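Local coordinates for protein probable enoyl-CoA hydratase/isomerase (Pseudomonas aeruginosa PAO1, PDB 5WYD) that probably acts as an enoyl-CoA hydratase or isomerase of the crotonase family, with a role in the synthesis of a diffusible signal factor, at residues H17-E22 with I30-P35; G47-I52 with F98-E103; I61-V66 with R109-A114. The protein carries 1 engineered substitution. One frame throughout, in Å; residues are numbered along the deposited sequence.

Contact 1. Residues H17-E22 with I30-P35; sequences HKLTVE and ITINHP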
ATOM      1  N   HIS A  17      32.879  24.449   7.909  1.00 83.14           N
ATOM      2  CA  HIS A  17      33.293  25.628   7.153  1.00 78.69           C
ATOM      3  C   HIS A  17      33.027  25.442   5.666  1.00 78.25           C
ATOM      4  O   HIS A  17      32.854  26.423   4.931  1.00 72.89           O
ATOM      5  CB  HIS A  17      34.761  25.937   7.430  1.00 71.50           C
ATOM      6  CG  HIS A  17      34.970  26.745   8.675  1.00 87.98           C
ATOM      7  ND1 HIS A  17      34.633  28.080   8.755  1.00 80.66           N
ATOM      8  CD2 HIS A  17      35.460  26.409   9.894  1.00 83.05           C
ATOM      9  CE1 HIS A  17      34.907  28.532   9.966  1.00 77.64           C
ATOM     10  NE2 HIS A  17      35.413  27.539  10.676  1.00 82.91           N
ATOM     11  N   LYS A  18      32.934  24.188   5.229  1.00 65.52           N
ATOM     12  CA  LYS A  18      32.601  23.877   3.846  1.00 65.47           C
ATOM     13  C   LYS A  18      31.218  24.377   3.464  1.00 71.60           C
ATOM     14  O   LYS A  18      30.993  24.802   2.334  1.00 79.22           O
ATOM     15  CB  LYS A  18      32.687  22.384   3.653  1.00 54.56           C
ATOM     16  CG  LYS A  18      34.068  21.962   3.950  1.00 63.74           C
ATOM     17  CD  LYS A  18      34.230  20.496   3.784  1.00 61.69           C
ATOM     18  CE  LYS A  18      34.082  19.739   5.090  1.00 68.29           C
ATOM     19  NZ  LYS A  18      34.614  18.342   4.979  1.00 40.10           N
ATOM     20  N   LEU A  19      30.273  24.350   4.371  1.00 56.11           N
ATOM     21  CA  LEU A  19      28.953  24.809   3.987  1.00 55.65           C
ATOM     22  C   LEU A  19      28.787  26.261   4.377  1.00 60.77           C
ATOM     23  O   LEU A  19      28.992  26.645   5.535  1.00 70.97           O
ATOM     24  CB  LEU A  19      27.881  23.923   4.604  1.00 62.59           C
ATOM     25  CG  LEU A  19      27.568  22.626   3.830  1.00 64.44           C
ATOM     26  CD1 LEU A  19      28.769  21.739   3.572  1.00 64.16           C
ATOM     27  CD2 LEU A  19      26.544  21.853   4.658  1.00 38.21           C
ATOM     28  N   THR A  20      28.455  27.067   3.379  1.00 53.87           N
ATOM     29  CA  THR A  20      28.332  28.502   3.518  1.00 51.85           C
ATOM     30  C   THR A  20      26.871  28.841   3.391  1.00 66.31           C
ATOM     31  O   THR A  20      26.208  28.403   2.446  1.00 70.37           O
ATOM     32  CB  THR A  20      29.112  29.239   2.431  1.00 62.50           C
ATOM     33  OG1 THR A  20      28.317  29.284   1.238  1.00 64.09           O
ATOM     34  CG2 THR A  20      30.423  28.541   2.145  1.00 59.46           C
ATOM     35  N   VAL A  21      26.374  29.620   4.334  1.00 61.62           N
ATOM     36  CA  VAL A  21      24.984  30.008   4.329  1.00 51.33           C
ATOM     37  C   VAL A  21      24.921  31.517   4.176  1.00 62.02           C
ATOM     38  O   VAL A  21      25.555  32.256   4.941  1.00 70.35           O
ATOM     39  CB  VAL A  21      24.259  29.551   5.595  1.00 47.86           C
ATOM     40  CG1 VAL A  21      22.879  30.112   5.564  1.00 66.45           C
ATOM     41  CG2 VAL A  21      24.245  28.055   5.666  1.00 47.77           C
ATOM     42  N   GLU A  22      24.178  31.968   3.177  1.00 47.37           N
ATOM     43  CA  GLU A  22      23.922  33.377   2.934  1.00 59.87           C
ATOM     44  C   GLU A  22      22.422  33.585   2.898  1.00 65.67           C
ATOM     45  O   GLU A  22      21.698  32.756   2.339  1.00 72.58           O
ATOM     46  CB  GLU A  22      24.554  33.828   1.633  1.00 69.33           C
ATOM     47  CG  GLU A  22      26.042  33.681   1.641  1.00 69.46           C
ATOM     48  CD  GLU A  22      26.624  33.977   0.304  1.00 77.82           C
ATOM     49  OE1 GLU A  22      27.840  33.770   0.139  1.00 86.22           O
ATOM     50  OE2 GLU A  22      25.855  34.409  -0.584  1.00 73.50           O
ATOM     51  N   ILE A  30      22.732  28.134   0.553  1.00 50.41           N
ATOM     52  CA  ILE A  30      23.682  27.170   1.079  1.00 45.51           C
ATOM     53  C   ILE A  30      24.601  26.738  -0.043  1.00 50.45           C
ATOM     54  O   ILE A  30      24.129  26.249  -1.071  1.00 48.14           O
ATOM     55  CB  ILE A  30      22.971  25.941   1.639  1.00 31.53           C
ATOM     56  CG1 ILE A  30      21.854  26.407   2.558  1.00 56.38           C
ATOM     57  CG2 ILE A  30      23.981  25.063   2.301  1.00 40.29           C
ATOM     58  CD1 ILE A  30      21.020  25.275   3.093  1.00 56.19           C
ATOM     59  N   THR A  31      25.901  26.856   0.169  1.00 51.04           N
ATOM     60  CA  THR A  31      26.845  26.451  -0.849  1.00 51.94           C
ATOM     61  C   THR A  31      27.751  25.379  -0.267  1.00 51.66           C
ATOM     62  O   THR A  31      28.242  25.520   0.861  1.00 45.36           O
ATOM     63  CB  THR A  31      27.650  27.645  -1.336  1.00 56.01           C
ATOM     64  OG1 THR A  31      26.755  28.598  -1.920  1.00 79.46           O
ATOM     65  CG2 THR A  31      28.612  27.198  -2.431  1.00 43.51           C
ATOM     66  N   ILE A  32      27.862  24.260  -0.985  1.00 45.24           N
ATOM     67  CA  ILE A  32      28.847  23.244  -0.647  1.00 41.49           C
ATOM     68  C   ILE A  32      30.201  23.767  -1.072  1.00 61.32           C
ATOM     69  O   ILE A  32      30.395  24.122  -2.244  1.00 57.01           O
ATOM     70  CB  ILE A  32      28.593  21.946  -1.411  1.00 43.39           C
ATOM     71  CG1 ILE A  32      27.128  21.610  -1.427  1.00 57.59           C
ATOM     72  CG2 ILE A  32      29.411  20.823  -0.786  1.00 33.89           C
ATOM     73  CD1 ILE A  32      26.874  20.435  -2.307  1.00 73.38           C
ATOM     74  N   ASN A  33      31.163  23.725  -0.173  1.00 63.46           N
ATOM     75  CA  ASN A  33      32.483  24.240  -0.453  1.00 54.79           C
ATOM     76  C   ASN A  33      33.500  23.220   0.023  1.00 41.64           C
ATOM     77  O   ASN A  33      34.181  23.428   1.020  1.00 65.95           O
ATOM     78  CB  ASN A  33      32.659  25.598   0.203  1.00 55.75           C
ATOM     79  CG  ASN A  33      33.886  26.305  -0.236  1.00 65.58           C
ATOM     80  OD1 ASN A  33      34.692  25.780  -1.004  1.00 56.01           O
ATOM     81  ND2 ASN A  33      34.050  27.524   0.255  1.00 79.03           N
ATOM     82  N   HIS A  34      33.615  22.124  -0.705  1.00 44.83           N
ATOM     83  CA  HIS A  34      34.576  21.088  -0.368  1.00 51.85           C
ATOM     84  C   HIS A  34      35.533  20.957  -1.536  1.00 54.92           C
ATOM     85  O   HIS A  34      35.105  20.634  -2.649  1.00 57.32           O
ATOM     86  CB  HIS A  34      33.864  19.767  -0.066  1.00 44.19           C
ATOM     87  CG  HIS A  34      34.759  18.711   0.489  1.00 47.04           C
ATOM     88  ND1 HIS A  34      35.081  17.578  -0.221  1.00 37.09           N
ATOM     89  CD2 HIS A  34      35.480  18.658   1.630  1.00 48.02           C
ATOM     90  CE1 HIS A  34      35.906  16.836   0.491  1.00 45.45           C
ATOM     91  NE2 HIS A  34      36.172  17.474   1.617  1.00 56.31           N
ATOM     92  N   PRO A  35      36.825  21.199  -1.355  1.00 68.31           N
ATOM     93  CA  PRO A  35      37.586  21.123  -2.605  1.00 55.15           C
ATOM     94  C   PRO A  35      38.089  19.706  -2.914  1.00 53.63           C
ATOM     95  O   PRO A  35      38.157  18.872  -2.022  1.00 59.37           O
ATOM     96  CB  PRO A  35      38.723  22.103  -2.371  1.00 59.63           C
ATOM     97  CG  PRO A  35      38.175  23.086  -1.366  1.00 71.14           C
ATOM     98  CD  PRO A  35      37.282  22.286  -0.472  1.00 69.90           C
TER
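Thr20 and Thr31 form the hydrogen-bonded pair of an antiparallel ladder, Thr20 N to Thr31 O at 3.0 Å and Thr31 N to Thr20 O at 2.8 Å; the axes of the short strand segments run 159° apart. Non-hydrogen-bonded pairs flank it, Leu19 with Ile32 and Val21 with Ile30. On the face bearing the two threonines, Thr20 OG1 is turned between its own backbone N and carbonyl carbon (chi1 82°), which lays it over Thr31 CB at 3.1 Å. The methyl of the same residue leans the other way along the neighbouring strand, Thr20 CG2 lying 4.2 Å from Asn33 CB. The other face is apolar: Val21 CG2 meets Ile30 CG1 at 4.3 Å, and Leu19 CD1 reaches Ile32 CG2 at 4.5 Å. Beyond the ladder, the aliphatic start of Lys18 runs past the Asn33 carbonyl, and Lys18 CA lies 3.3 Å from Asn33 O in a CA-H...O contact. The lysine chain then bends at chi3, and its ammonium forms a salt bridge with Asp41, a residue outside both segments. The two strands make a beta hairpin: 19-24 is an edge strand of the six-stranded sheet within this chain, 27-32 pairs on its far side with strand 63-68, and helix 42-57 packs over the Leu19, Val21 and Ile30 face.

Contact 2. Residues G47-I52 with F98-E103; sequences GLRQLI and FGEAFE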
ATOM      1  N   GLY A  47      25.939  18.578   8.995  1.00 42.28           N
ATOM      2  CA  GLY A  47      25.553  19.970   8.980  1.00 41.99           C
ATOM      3  C   GLY A  47      24.320  20.161   8.129  1.00 39.66           C
ATOM      4  O   GLY A  47      23.355  20.798   8.557  1.00 51.97           O
ATOM      5  N   LEU A  48      24.280  19.482   6.981  1.00 31.99           N
ATOM      6  CA  LEU A  48      23.153  19.644   6.081  1.00 26.86           C
ATOM      7  C   LEU A  48      21.865  19.272   6.778  1.00 36.80           C
ATOM      8  O   LEU A  48      20.925  20.070   6.823  1.00 32.34           O
ATOM      9  CB  LEU A  48      23.347  18.783   4.854  1.00 32.33           C
ATOM     10  CG  LEU A  48      22.094  18.908   4.012  1.00 34.41           C
ATOM     11  CD1 LEU A  48      21.845  20.354   3.670  1.00 34.22           C
ATOM     12  CD2 LEU A  48      22.234  18.034   2.776  1.00 28.42           C
ATOM     13  N   ARG A  49      21.841  18.104   7.421  1.00 31.02           N
ATOM     14  CA  ARG A  49      20.667  17.752   8.195  1.00 23.69           C
ATOM     15  C   ARG A  49      20.410  18.800   9.263  1.00 29.73           C
ATOM     16  O   ARG A  49      19.310  19.345   9.372  1.00 39.08           O
ATOM     17  CB  ARG A  49      20.879  16.415   8.873  1.00 15.27           C
ATOM     18  CG  ARG A  49      19.706  16.056   9.741  1.00 44.23           C
ATOM     19  CD  ARG A  49      20.045  15.052  10.819  1.00 32.40           C
ATOM     20  NE  ARG A  49      21.182  14.218  10.481  1.00 22.39           N
ATOM     21  CZ  ARG A  49      22.053  13.799  11.385  1.00 35.40           C
ATOM     22  NH1 ARG A  49      21.895  14.167  12.648  1.00 31.86           N
ATOM     23  NH2 ARG A  49      23.068  13.016  11.030  1.00 37.40           N
ATOM     24  N   GLN A  50      21.443  19.160  10.001  1.00 22.53           N
ATOM     25  CA  GLN A  50      21.248  20.152  11.031  1.00 25.57           C
ATOM     26  C   GLN A  50      20.811  21.460  10.426  1.00 30.86           C
ATOM     27  O   GLN A  50      19.872  22.092  10.917  1.00 41.12           O
ATOM     28  CB  GLN A  50      22.540  20.319  11.807  1.00 42.17           C
ATOM     29  CG  GLN A  50      22.917  19.099  12.580  1.00 40.54           C
ATOM     30  CD  GLN A  50      24.202  19.290  13.308  1.00 38.93           C
ATOM     31  OE1 GLN A  50      24.897  20.272  13.099  1.00 37.24           O
ATOM     32  NE2 GLN A  50      24.510  18.377  14.203  1.00 40.00           N
ATOM     33  N   LEU A  51      21.420  21.841   9.312  1.00 23.88           N
ATOM     34  CA  LEU A  51      21.067  23.123   8.739  1.00 28.97           C
ATOM     35  C   LEU A  51      19.594  23.146   8.381  1.00 29.57           C
ATOM     36  O   LEU A  51      18.871  24.060   8.794  1.00 38.67           O
ATOM     37  CB  LEU A  51      21.968  23.412   7.550  1.00 27.43           C
ATOM     38  CG  LEU A  51      21.840  24.725   6.818  1.00 45.35           C
ATOM     39  CD1 LEU A  51      21.920  25.853   7.814  1.00 46.89           C
ATOM     40  CD2 LEU A  51      23.074  24.752   5.941  1.00 49.53           C
ATOM     41  N   ILE A  52      19.100  22.053   7.794  1.00 29.65           N
ATOM     42  CA  ILE A  52      17.695  21.983   7.391  1.00 30.61           C
ATOM     43  C   ILE A  52      16.775  22.146   8.584  1.00 28.18           C
ATOM     44  O   ILE A  52      15.767  22.856   8.512  1.00 39.49           O
ATOM     45  CB  ILE A  52      17.416  20.659   6.676  1.00 28.96           C
ATOM     46  CG1 ILE A  52      18.238  20.563   5.411  1.00 33.52           C
ATOM     47  CG2 ILE A  52      15.963  20.582   6.313  1.00 43.99           C
ATOM     48  CD1 ILE A  52      17.872  21.630   4.399  1.00 26.75           C
ATOM     49  N   PHE A  98      23.808   9.810   4.393  1.00 36.40           N
ATOM     50  CA  PHE A  98      23.239  10.336   3.157  1.00 37.63           C
ATOM     51  C   PHE A  98      21.732  10.307   3.212  1.00 37.93           C
ATOM     52  O   PHE A  98      21.062  11.278   2.846  1.00 37.38           O
ATOM     53  CB  PHE A  98      23.680   9.535   1.936  1.00 52.33           C
ATOM     54  CG  PHE A  98      24.976   9.987   1.337  1.00 57.65           C
ATOM     55  CD1 PHE A  98      25.035  11.176   0.650  1.00 40.69           C
ATOM     56  CD2 PHE A  98      26.103   9.186   1.377  1.00 55.35           C
ATOM     57  CE1 PHE A  98      26.199  11.614   0.070  1.00 43.59           C
ATOM     58  CE2 PHE A  98      27.279   9.597   0.773  1.00 63.33           C
ATOM     59  CZ  PHE A  98      27.325  10.830   0.137  1.00 59.94           C
ATOM     60  N   GLY A  99      21.175   9.191   3.663  1.00 36.03           N
ATOM     61  CA  GLY A  99      19.736   9.097   3.715  1.00 39.95           C
ATOM     62  C   GLY A  99      19.151  10.142   4.638  1.00 35.82           C
ATOM     63  O   GLY A  99      18.265  10.897   4.250  1.00 36.50           O
ATOM     64  N   GLU A 100      19.720  10.268   5.834  1.00 41.45           N
ATOM     65  CA  GLU A 100      19.198  11.234   6.795  1.00 41.00           C
ATOM     66  C   GLU A 100      19.293  12.651   6.272  1.00 34.06           C
ATOM     67  O   GLU A 100      18.318  13.417   6.333  1.00 26.00           O
ATOM     68  CB  GLU A 100      19.952  11.134   8.122  1.00 41.15           C
ATOM     69  CG  GLU A 100      19.892   9.807   8.823  1.00 40.57           C
ATOM     70  CD  GLU A 100      20.742   9.800  10.082  1.00 60.52           C
ATOM     71  OE1 GLU A 100      21.348  10.839  10.421  1.00 61.21           O
ATOM     72  OE2 GLU A 100      20.747   8.776  10.788  1.00 56.01           O
ATOM     73  N   ALA A 101      20.469  13.024   5.768  1.00 38.72           N
ATOM     74  CA  ALA A 101      20.655  14.387   5.309  1.00 38.20           C
ATOM     75  C   ALA A 101      19.755  14.673   4.119  1.00 36.87           C
ATOM     76  O   ALA A 101      18.954  15.613   4.144  1.00 38.62           O
ATOM     77  CB  ALA A 101      22.128  14.612   4.961  1.00 41.82           C
ATOM     78  N   PHE A 102      19.803  13.814   3.105  1.00 43.88           N
ATOM     79  CA  PHE A 102      19.007  14.057   1.907  1.00 38.45           C
ATOM     80  C   PHE A 102      17.515  14.017   2.201  1.00 50.31           C
ATOM     81  O   PHE A 102      16.744  14.810   1.646  1.00 59.28           O
ATOM     82  CB  PHE A 102      19.369  13.072   0.813  1.00 41.83           C
ATOM     83  CG  PHE A 102      20.741  13.286   0.259  1.00 44.45           C
ATOM     84  CD1 PHE A 102      21.301  14.557   0.184  1.00 34.22           C
ATOM     85  CD2 PHE A 102      21.456  12.229  -0.221  1.00 43.14           C
ATOM     86  CE1 PHE A 102      22.562  14.737  -0.333  1.00 34.45           C
ATOM     87  CE2 PHE A 102      22.691  12.415  -0.770  1.00 39.49           C
ATOM     88  CZ  PHE A 102      23.257  13.655  -0.817  1.00 39.34           C
ATOM     89  N   GLU A 103      17.079  13.085   3.035  1.00 39.00           N
ATOM     90  CA  GLU A 103      15.673  13.073   3.401  1.00 38.16           C
ATOM     91  C   GLU A 103      15.298  14.356   4.124  1.00 40.44           C
ATOM     92  O   GLU A 103      14.202  14.892   3.925  1.00 39.76           O
ATOM     93  CB  GLU A 103      15.399  11.853   4.242  1.00 45.24           C
ATOM     94  CG  GLU A 103      15.508  10.574   3.444  1.00 39.89           C
ATOM     95  CD  GLU A 103      15.495   9.396   4.359  1.00 43.94           C
ATOM     96  OE1 GLU A 103      15.535   8.240   3.891  1.00 22.54           O
ATOM     97  OE2 GLU A 103      15.402   9.647   5.570  1.00 54.96           O
TER
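Glu100 OE1 sits 2.8 Å from Arg49 NH2 in a salt bridge that links the two helices at their partly exposed side. Because the oxygen lies over a face of the guanidinium, well out of its plane, no N-H points at it and the attraction is one of charge; the two flat groups are turned 74° against each other. The arginine gets there by a kink at chi3 (-25°), which carries NE and NH2 alongside the glutamate chain. The other carboxylate oxygen, Glu100 OE2, is held by Arg96 one turn earlier on its own helix; two arginines bearing on one carboxylate would be expected to keep it ionised. Further along the same segment, Glu103 forms a salt bridge with Arg242 of a second subunit. Beneath the Arg49 bridge the backbones come close: Arg49 CB rests 4.1 Å from Ala101 CA, and the small side chain of Ala101 is consistent with the close approach of the segment axes, 8.1 Å. Leu48 reaches across so that CD2 fills in against Ala101 CB at 4.1 Å. The same methyl comes within 4.4 Å of Phe102 CD1, meeting the ring obliquely. The segments 47-52 and 98-103 run in roughly the same direction, their axes 30° apart. Helix 123-130 lies against Phe102, and Leu45 of helix 42-57 extends the packing onto Ala101.

Contact 3. Residues I61-V66 with R109-A114; sequences IYALVV and RGVSIA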
ATOM      1  N   ILE A  61      12.407  32.251   6.520  1.00 41.16           N
ATOM      2  CA  ILE A  61      12.894  31.651   5.299  1.00 49.77           C
ATOM      3  C   ILE A  61      11.774  30.921   4.587  1.00 46.82           C
ATOM      4  O   ILE A  61      11.162  30.004   5.150  1.00 49.30           O
ATOM      5  CB  ILE A  61      14.061  30.715   5.571  1.00 45.63           C
ATOM      6  CG1 ILE A  61      15.185  31.577   6.098  1.00 53.04           C
ATOM      7  CG2 ILE A  61      14.397  30.016   4.283  1.00 45.49           C
ATOM      8  CD1 ILE A  61      15.555  32.683   5.122  1.00 60.07           C
ATOM      9  N   TYR A  62      11.517  31.311   3.347  1.00 43.26           N
ATOM     10  CA  TYR A  62      10.502  30.642   2.571  1.00 29.00           C
ATOM     11  C   TYR A  62      11.068  29.822   1.436  1.00 34.12           C
ATOM     12  O   TYR A  62      10.344  28.986   0.888  1.00 32.42           O
ATOM     13  CB  TYR A  62       9.489  31.645   2.011  1.00 27.72           C
ATOM     14  CG  TYR A  62       8.990  32.631   3.024  1.00 37.71           C
ATOM     15  CD1 TYR A  62       8.661  32.225   4.303  1.00 27.54           C
ATOM     16  CD2 TYR A  62       8.759  33.952   2.676  1.00 37.16           C
ATOM     17  CE1 TYR A  62       8.175  33.118   5.229  1.00 30.58           C
ATOM     18  CE2 TYR A  62       8.262  34.852   3.595  1.00 47.03           C
ATOM     19  CZ  TYR A  62       7.970  34.428   4.880  1.00 37.26           C
ATOM     20  OH  TYR A  62       7.472  35.304   5.824  1.00 31.34           O
ATOM     21  N   ALA A  63      12.327  30.029   1.068  1.00 28.62           N
ATOM     22  CA  ALA A  63      12.914  29.286  -0.037  1.00 31.11           C
ATOM     23  C   ALA A  63      14.331  28.868   0.310  1.00 28.25           C
ATOM     24  O   ALA A  63      14.944  29.417   1.219  1.00 37.93           O
ATOM     25  CB  ALA A  63      12.905  30.090  -1.344  1.00 31.06           C
ATOM     26  N   LEU A  64      14.805  27.824  -0.364  1.00 30.21           N
ATOM     27  CA  LEU A  64      16.161  27.310  -0.225  1.00 21.75           C
ATOM     28  C   LEU A  64      16.800  27.082  -1.588  1.00 37.02           C
ATOM     29  O   LEU A  64      16.131  26.631  -2.523  1.00 50.66           O
ATOM     30  CB  LEU A  64      16.163  26.018   0.593  1.00 40.80           C
ATOM     31  CG  LEU A  64      17.418  25.243   0.966  1.00 41.58           C
ATOM     32  CD1 LEU A  64      17.017  24.289   2.057  1.00 36.12           C
ATOM     33  CD2 LEU A  64      18.008  24.453  -0.192  1.00 46.95           C
ATOM     34  N   VAL A  65      18.085  27.416  -1.700  1.00 36.66           N
ATOM     35  CA  VAL A  65      18.878  27.197  -2.903  1.00 33.41           C
ATOM     36  C   VAL A  65      20.180  26.525  -2.494  1.00 34.42           C
ATOM     37  O   VAL A  65      20.729  26.833  -1.428  1.00 34.24           O
ATOM     38  CB  VAL A  65      19.138  28.512  -3.671  1.00 44.17           C
ATOM     39  CG1 VAL A  65      20.043  28.282  -4.889  1.00 30.63           C
ATOM     40  CG2 VAL A  65      17.807  29.145  -4.098  1.00 49.36           C
ATOM     41  N   VAL A  66      20.590  25.517  -3.260  1.00 26.38           N
ATOM     42  CA  VAL A  66      21.874  24.841  -3.082  1.00 42.57           C
ATOM     43  C   VAL A  66      22.621  24.814  -4.411  1.00 37.49           C
ATOM     44  O   VAL A  66      22.071  24.381  -5.430  1.00 36.48           O
ATOM     45  CB  VAL A  66      21.714  23.418  -2.525  1.00 40.68           C
ATOM     46  CG1 VAL A  66      21.116  23.484  -1.159  1.00 43.39           C
ATOM     47  CG2 VAL A  66      20.823  22.604  -3.432  1.00 49.12           C
ATOM     48  N   ARG A 109      10.480  22.369   4.781  1.00 44.14           N
ATOM     49  CA  ARG A 109       9.112  22.868   4.631  1.00 43.79           C
ATOM     50  C   ARG A 109       8.994  23.846   3.473  1.00 43.92           C
ATOM     51  O   ARG A 109       7.982  23.861   2.768  1.00 51.66           O
ATOM     52  CB  ARG A 109       8.621  23.521   5.919  1.00 49.79           C
ATOM     53  CG  ARG A 109       9.465  24.638   6.476  1.00 33.45           C
ATOM     54  CD  ARG A 109       8.781  25.200   7.699  1.00 34.20           C
ATOM     55  NE  ARG A 109       9.470  26.392   8.167  1.00 46.04           N
ATOM     56  CZ  ARG A 109       9.013  27.198   9.116  1.00 49.37           C
ATOM     57  NH1 ARG A 109       7.846  26.959   9.701  1.00 49.52           N
ATOM     58  NH2 ARG A 109       9.722  28.256   9.461  1.00 58.83           N
ATOM     59  N   GLY A 110       9.983  24.715   3.314  1.00 52.71           N
ATOM     60  CA  GLY A 110      10.030  25.613   2.187  1.00 45.17           C
ATOM     61  C   GLY A 110      10.511  24.916   0.938  1.00 46.21           C
ATOM     62  O   GLY A 110      10.928  23.766   0.965  1.00 63.75           O
ATOM     63  N   VAL A 111      10.331  25.591  -0.194  1.00 39.09           N
ATOM     64  CA  VAL A 111      10.787  25.048  -1.467  1.00 34.50           C
ATOM     65  C   VAL A 111      12.310  25.069  -1.536  1.00 31.79           C
ATOM     66  O   VAL A 111      12.972  26.023  -1.117  1.00 16.50           O
ATOM     67  CB  VAL A 111      10.168  25.826  -2.637  1.00 28.93           C
ATOM     68  CG1 VAL A 111      10.600  27.248  -2.563  1.00 41.38           C
ATOM     69  CG2 VAL A 111      10.603  25.225  -3.948  1.00 35.51           C
ATOM     70  N   SER A 112      12.874  24.005  -2.072  1.00 26.53           N
ATOM     71  CA  SER A 112      14.302  23.857  -2.256  1.00 27.86           C
ATOM     72  C   SER A 112      14.551  23.851  -3.757  1.00 29.28           C
ATOM     73  O   SER A 112      13.858  23.160  -4.510  1.00 33.62           O
ATOM     74  CB  SER A 112      14.823  22.584  -1.574  1.00 31.97           C
ATOM     75  OG  SER A 112      14.184  21.398  -2.035  1.00 30.11           O
ATOM     76  N   ILE A 113      15.488  24.668  -4.196  1.00 29.21           N
ATOM     77  CA  ILE A 113      15.819  24.785  -5.604  1.00 32.24           C
ATOM     78  C   ILE A 113      17.272  24.364  -5.723  1.00 37.17           C
ATOM     79  O   ILE A 113      18.132  24.878  -4.997  1.00 48.70           O
ATOM     80  CB  ILE A 113      15.624  26.223  -6.125  1.00 31.94           C
ATOM     81  CG1 ILE A 113      14.251  26.769  -5.780  1.00 24.64           C
ATOM     82  CG2 ILE A 113      15.759  26.281  -7.627  1.00 17.98           C
ATOM     83  CD1 ILE A 113      14.167  28.168  -6.175  1.00 23.65           C
ATOM     84  N   ALA A 114      17.550  23.464  -6.654  1.00 27.91           N
ATOM     85  CA  ALA A 114      18.896  22.973  -6.875  1.00 22.22           C
ATOM     86  C   ALA A 114      19.465  23.678  -8.089  1.00 32.40           C
ATOM     87  O   ALA A 114      18.947  23.516  -9.194  1.00 27.05           O
ATOM     88  CB  ALA A 114      18.869  21.474  -7.113  1.00 23.39           C
TER
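Leu64 and Ser112 lie side by side, with Val66 and Ala114 beyond them, in a parallel strand pairing at the buried middle of the six-stranded sheet, where 63-68 and 111-116 are neighbours. Three backbone hydrogen bonds zip it up: Leu64 N to Val111 O at 2.7 Å, Ile113 N to Leu64 O at 2.7 Å and Val66 N to Ile113 O at 3.1 Å. Ile113 O also takes a CA-H...O contact from Val65 CA, 3.2 Å away. Because helix 88-106 intervenes in the chain between these adjacent parallel strands, they form a beta-alpha-beta crossover, part of the crotonase fold. Side chains alternate between two faces. On one, Ala63 CB touches Val111 CG1 at 3.9 Å, the valine having turned that methyl between its backbone N and carbonyl carbon (chi1 61°). Val65 CG2 lies 4.2 Å from Ile113 CB, its side chain slanting across the isoleucine. Helix 200-211 covers this face through Ala204, Leu207, Ala208 and Val211. On the opposite face, Leu64 CD2 lies 3.9 Å from Ser112 CB, and Val66 CG2 meets Ala114 CB. The buried hydroxyl of Ser112 is satisfied by a hydrogen bond with Asp132 N, next to strand 133-137, which pairs with 111-116 on its other side. Ile52 and Leu55 of helix 42-57 pack on Leu64.

Contacts 1 and 3 belong to one sheet: Ile30 N of contact 1 lies 3.1 Å from Val65 O of contact 3, a probable hydrogen bond between neighbouring strands 27-32 and 63-68. Contact 2 stands over that sheet on helix 42-57. Its Leu51 CD2 packs 3.5 Å from both Val21 CG2 and Ile30 CD1 of contact 1, and its Ile52 CD1 lies 3.6 Å from Leu64 CD1 of contact 3. Along the chain, contact 1 closes first, while the segments of contacts 2 and 3 alternate. The bound pentanedial sits in a pocket with Lys72, Phe73 and Arg179; the side chain of His34, in contact 1, is about 14 Å from it.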